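Purine nucleoside phosphorylase (Schistosoma mansoni, PDB 6BHB) probably catalyses the reversible phosphorolysis of purine nucleosides such as inosine and guanosine, releasing the free base and ribose 1-phosphate. Local coordinates at residues Leu242-Ser247 against Glu260-Val265. Sequence-based numbering, arbitrary orientation.
Sequences LIANNS and EKVLAV. With DS1 (2-aminopyrimidin-5-ol), chain J.
Val265 packs on the backbone of Ile243 and Ala244 where the start of helix 259-283 of this phosphorylase-superfamily alpha/beta fold, residues 260-265, runs back at 136° to residues 242-246 of strand 236-246. The arrangement illustrates how a pocket can be built on a strand-helix joint: the two elements close on each other through methyls laid on methyls and on backbone carbonyls, with no hydrogen bond between them, and hold a ligand at the margin. The tight part belongs to Val265, whose two methyls lie along the strand backbone. Val265 CG1, anti to the backbone N (chi1 177°), lies 3.7 Å from Ile243 O, and Val265 CG2 lies 3.8 Å from Ala244 O, a carbonyl hydrogen-bonded to Ser128 OG. A turn earlier in the helix, Val262 CG2 meets Ala244 CB at 4.1 Å, and Leu118 of the adjoining strand helps to cover Val262. By contrast, the other face of the helix, at Leu263 and Ala264, is open to solvent. Bound 2-aminopyrimidin-5-ol sits beside the packed methyls, its amino N 3.3 Å from Ala244 CB and 3.6 Å from Val262 CG2. Asn245 is steadied through ND2 by Asp250, while Asn245 OD1 accepts a nearly straight bond (168°) from that same ligand N at 2.8 Å.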
ATOM      1  N   LEU A 242     -18.283 -16.514  -1.419  1.00 28.51           N
ATOM      2  CA  LEU A 242     -18.819 -17.454  -0.444  1.00 30.06           C
ATOM      3  C   LEU A 242     -18.254 -17.094   0.926  1.00 30.99           C
ATOM      4  O   LEU A 242     -17.033 -17.024   1.096  1.00 29.33           O
ATOM      5  CB  LEU A 242     -18.463 -18.893  -0.816  1.00 30.04           C
ATOM      6  CG  LEU A 242     -18.750 -19.963   0.242  1.00 31.40           C
ATOM      7  CD1 LEU A 242     -20.222 -19.971   0.632  1.00 37.73           C
ATOM      8  CD2 LEU A 242     -18.325 -21.333  -0.266  1.00 33.45           C
ATOM      9  N   ILE A 243     -19.138 -16.861   1.891  1.00 29.39           N
ATOM     10  CA  ILE A 243     -18.733 -16.411   3.220  1.00 31.99           C
ATOM     11  C   ILE A 243     -18.352 -17.622   4.063  1.00 30.44           C
ATOM     12  O   ILE A 243     -19.167 -18.523   4.281  1.00 35.35           O
ATOM     13  CB  ILE A 243     -19.853 -15.602   3.892  1.00 34.83           C
ATOM     14  CG1 ILE A 243     -20.282 -14.434   2.997  1.00 36.21           C
ATOM     15  CG2 ILE A 243     -19.410 -15.102   5.261  1.00 31.52           C
ATOM     16  CD1 ILE A 243     -19.167 -13.472   2.630  1.00 35.40           C
ATOM     17  N   ALA A 244     -17.112 -17.636   4.557  1.00 31.86           N
ATOM     18  CA  ALA A 244     -16.644 -18.721   5.407  1.00 36.60           C
ATOM     19  C   ALA A 244     -16.800 -18.430   6.893  1.00 35.17           C
ATOM     20  O   ALA A 244     -16.786 -19.370   7.695  1.00 39.47           O
ATOM     21  CB  ALA A 244     -15.172 -19.024   5.113  1.00 40.76           C
ATOM     22  N   ASN A 245     -16.937 -17.165   7.281  1.00 35.66           N
ATOM     23  CA  ASN A 245     -17.066 -16.790   8.685  1.00 35.79           C
ATOM     24  C   ASN A 245     -17.429 -15.313   8.740  1.00 36.32           C
ATOM     25  O   ASN A 245     -17.313 -14.589   7.747  1.00 36.96           O
ATOM     26  CB  ASN A 245     -15.774 -17.058   9.462  1.00 34.55           C
ATOM     27  CG  ASN A 245     -14.629 -16.168   9.011  1.00 40.07           C
ATOM     28  OD1 ASN A 245     -14.104 -16.323   7.909  1.00 42.81           O
ATOM     29  ND2 ASN A 245     -14.235 -15.231   9.865  1.00 39.48           N
ATOM     30  N   ASN A 246     -17.875 -14.873   9.916  1.00 31.03           N
ATOM     31  CA  ASN A 246     -18.098 -13.456  10.184  1.00 31.92           C
ATOM     32  C   ASN A 246     -16.968 -12.972  11.084  1.00 32.73           C
ATOM     33  O   ASN A 246     -16.918 -13.313  12.271  1.00 33.19           O
ATOM     34  CB  ASN A 246     -19.457 -13.206  10.830  1.00 32.76           C
ATOM     35  CG  ASN A 246     -19.774 -11.730  10.947  1.00 34.41           C
ATOM     36  OD1 ASN A 246     -19.170 -11.018  11.750  1.00 36.09           O
ATOM     37  ND2 ASN A 246     -20.715 -11.258  10.139  1.00 36.72           N
ATOM     38  N   SER A 247     -16.066 -12.173  10.516  1.00 30.26           N
ATOM     39  CA  SER A 247     -14.870 -11.769  11.243  1.00 25.90           C
ATOM     40  C   SER A 247     -15.199 -10.851  12.413  1.00 27.17           C
ATOM     41  O   SER A 247     -14.443 -10.810  13.391  1.00 30.41           O
ATOM     42  CB  SER A 247     -13.896 -11.085  10.285  1.00 28.77           C
ATOM     43  OG  SER A 247     -13.507 -11.971   9.251  1.00 37.35           O
ATOM     44  N   GLU A 260      -8.261 -24.584   7.149  1.00 50.41           N
ATOM     45  CA  GLU A 260      -9.019 -25.824   7.278  1.00 51.65           C
ATOM     46  C   GLU A 260     -10.508 -25.539   7.432  1.00 45.11           C
ATOM     47  O   GLU A 260     -11.346 -26.236   6.846  1.00 43.60           O
ATOM     48  CB  GLU A 260      -8.505 -26.645   8.464  1.00 58.98           C
ATOM     49  CG  GLU A 260      -7.111 -27.231   8.272  1.00 67.92           C
ATOM     50  CD  GLU A 260      -6.006 -26.194   8.374  1.00 72.96           C
ATOM     51  OE1 GLU A 260      -6.296 -25.047   8.782  1.00 71.84           O
ATOM     52  OE2 GLU A 260      -4.846 -26.523   8.045  1.00 75.93           O
ATOM     53  N   LYS A 261     -10.858 -24.513   8.212  1.00 43.78           N
ATOM     54  CA  LYS A 261     -12.260 -24.132   8.346  1.00 44.42           C
ATOM     55  C   LYS A 261     -12.808 -23.582   7.036  1.00 43.08           C
ATOM     56  O   LYS A 261     -13.960 -23.855   6.672  1.00 41.72           O
ATOM     57  CB  LYS A 261     -12.422 -23.097   9.458  1.00 47.83           C
ATOM     58  CG  LYS A 261     -11.932 -23.546  10.824  1.00 51.34           C
ATOM     59  CD  LYS A 261     -12.175 -22.462  11.865  1.00 54.34           C
ATOM     60  CE  LYS A 261     -11.809 -22.926  13.265  1.00 61.12           C
ATOM     61  NZ  LYS A 261     -12.122 -21.888  14.287  1.00 65.01           N
ATOM     62  N   VAL A 262     -12.001 -22.798   6.318  1.00 35.64           N
ATOM     63  CA  VAL A 262     -12.452 -22.209   5.061  1.00 36.25           C
ATOM     64  C   VAL A 262     -12.844 -23.302   4.072  1.00 36.71           C
ATOM     65  O   VAL A 262     -13.913 -23.249   3.451  1.00 34.44           O
ATOM     66  CB  VAL A 262     -11.360 -21.287   4.487  1.00 37.49           C
ATOM     67  CG1 VAL A 262     -11.681 -20.868   3.058  1.00 39.53           C
ATOM     68  CG2 VAL A 262     -11.204 -20.055   5.363  1.00 38.51           C
ATOM     69  N   LEU A 263     -11.984 -24.311   3.913  1.00 38.09           N
ATOM     70  CA  LEU A 263     -12.239 -25.348   2.918  1.00 37.11           C
ATOM     71  C   LEU A 263     -13.435 -26.215   3.291  1.00 36.01           C
ATOM     72  O   LEU A 263     -14.099 -26.763   2.405  1.00 36.72           O
ATOM     73  CB  LEU A 263     -10.993 -26.215   2.734  1.00 41.15           C
ATOM     74  CG  LEU A 263      -9.763 -25.531   2.131  1.00 45.26           C
ATOM     75  CD1 LEU A 263      -8.599 -26.508   2.054  1.00 51.63           C
ATOM     76  CD2 LEU A 263     -10.062 -24.959   0.752  1.00 45.91           C
ATOM     77  N   ALA A 264     -13.722 -26.360   4.587  1.00 36.64           N
ATOM     78  CA  ALA A 264     -14.895 -27.127   4.997  1.00 38.17           C
ATOM     79  C   ALA A 264     -16.181 -26.453   4.535  1.00 36.51           C
ATOM     80  O   ALA A 264     -17.104 -27.121   4.055  1.00 37.25           O
ATOM     81  CB  ALA A 264     -14.900 -27.308   6.515  1.00 40.42           C
ATOM     82  N   VAL A 265     -16.262 -25.127   4.675  1.00 37.84           N
ATOM     83  CA  VAL A 265     -17.427 -24.397   4.180  1.00 40.45           C
ATOM     84  C   VAL A 265     -17.522 -24.522   2.665  1.00 39.12           C
ATOM     85  O   VAL A 265     -18.616 -24.666   2.106  1.00 37.16           O
ATOM     86  CB  VAL A 265     -17.363 -22.922   4.625  1.00 39.11           C
ATOM     87  CG1 VAL A 265     -18.529 -22.131   4.047  1.00 36.33           C
ATOM     88  CG2 VAL A 265     -17.358 -22.823   6.146  1.00 37.21           C
TER
HETATM   89  C3  DS1 J 309     -10.501 -15.303   3.086  0.98 33.87           C
HETATM   90  C2  DS1 J 309     -10.137 -14.167   3.728  0.98 30.08           C
HETATM   91  C1  DS1 J 309     -10.638 -13.902   4.964  0.98 32.17           C
HETATM   92  O   DS1 J 309      -9.254 -13.272   3.099  0.98 39.37           O
HETATM   93  N1  DS1 J 309     -11.469 -14.757   5.538  0.98 39.15           N
HETATM   94  N2  DS1 J 309     -11.331 -16.154   3.663  0.98 37.59           N
HETATM   95  C   DS1 J 309     -11.828 -15.895   4.894  0.98 42.38           C
HETATM   96  N   DS1 J 309     -12.741 -16.836   5.525  0.98 57.71           N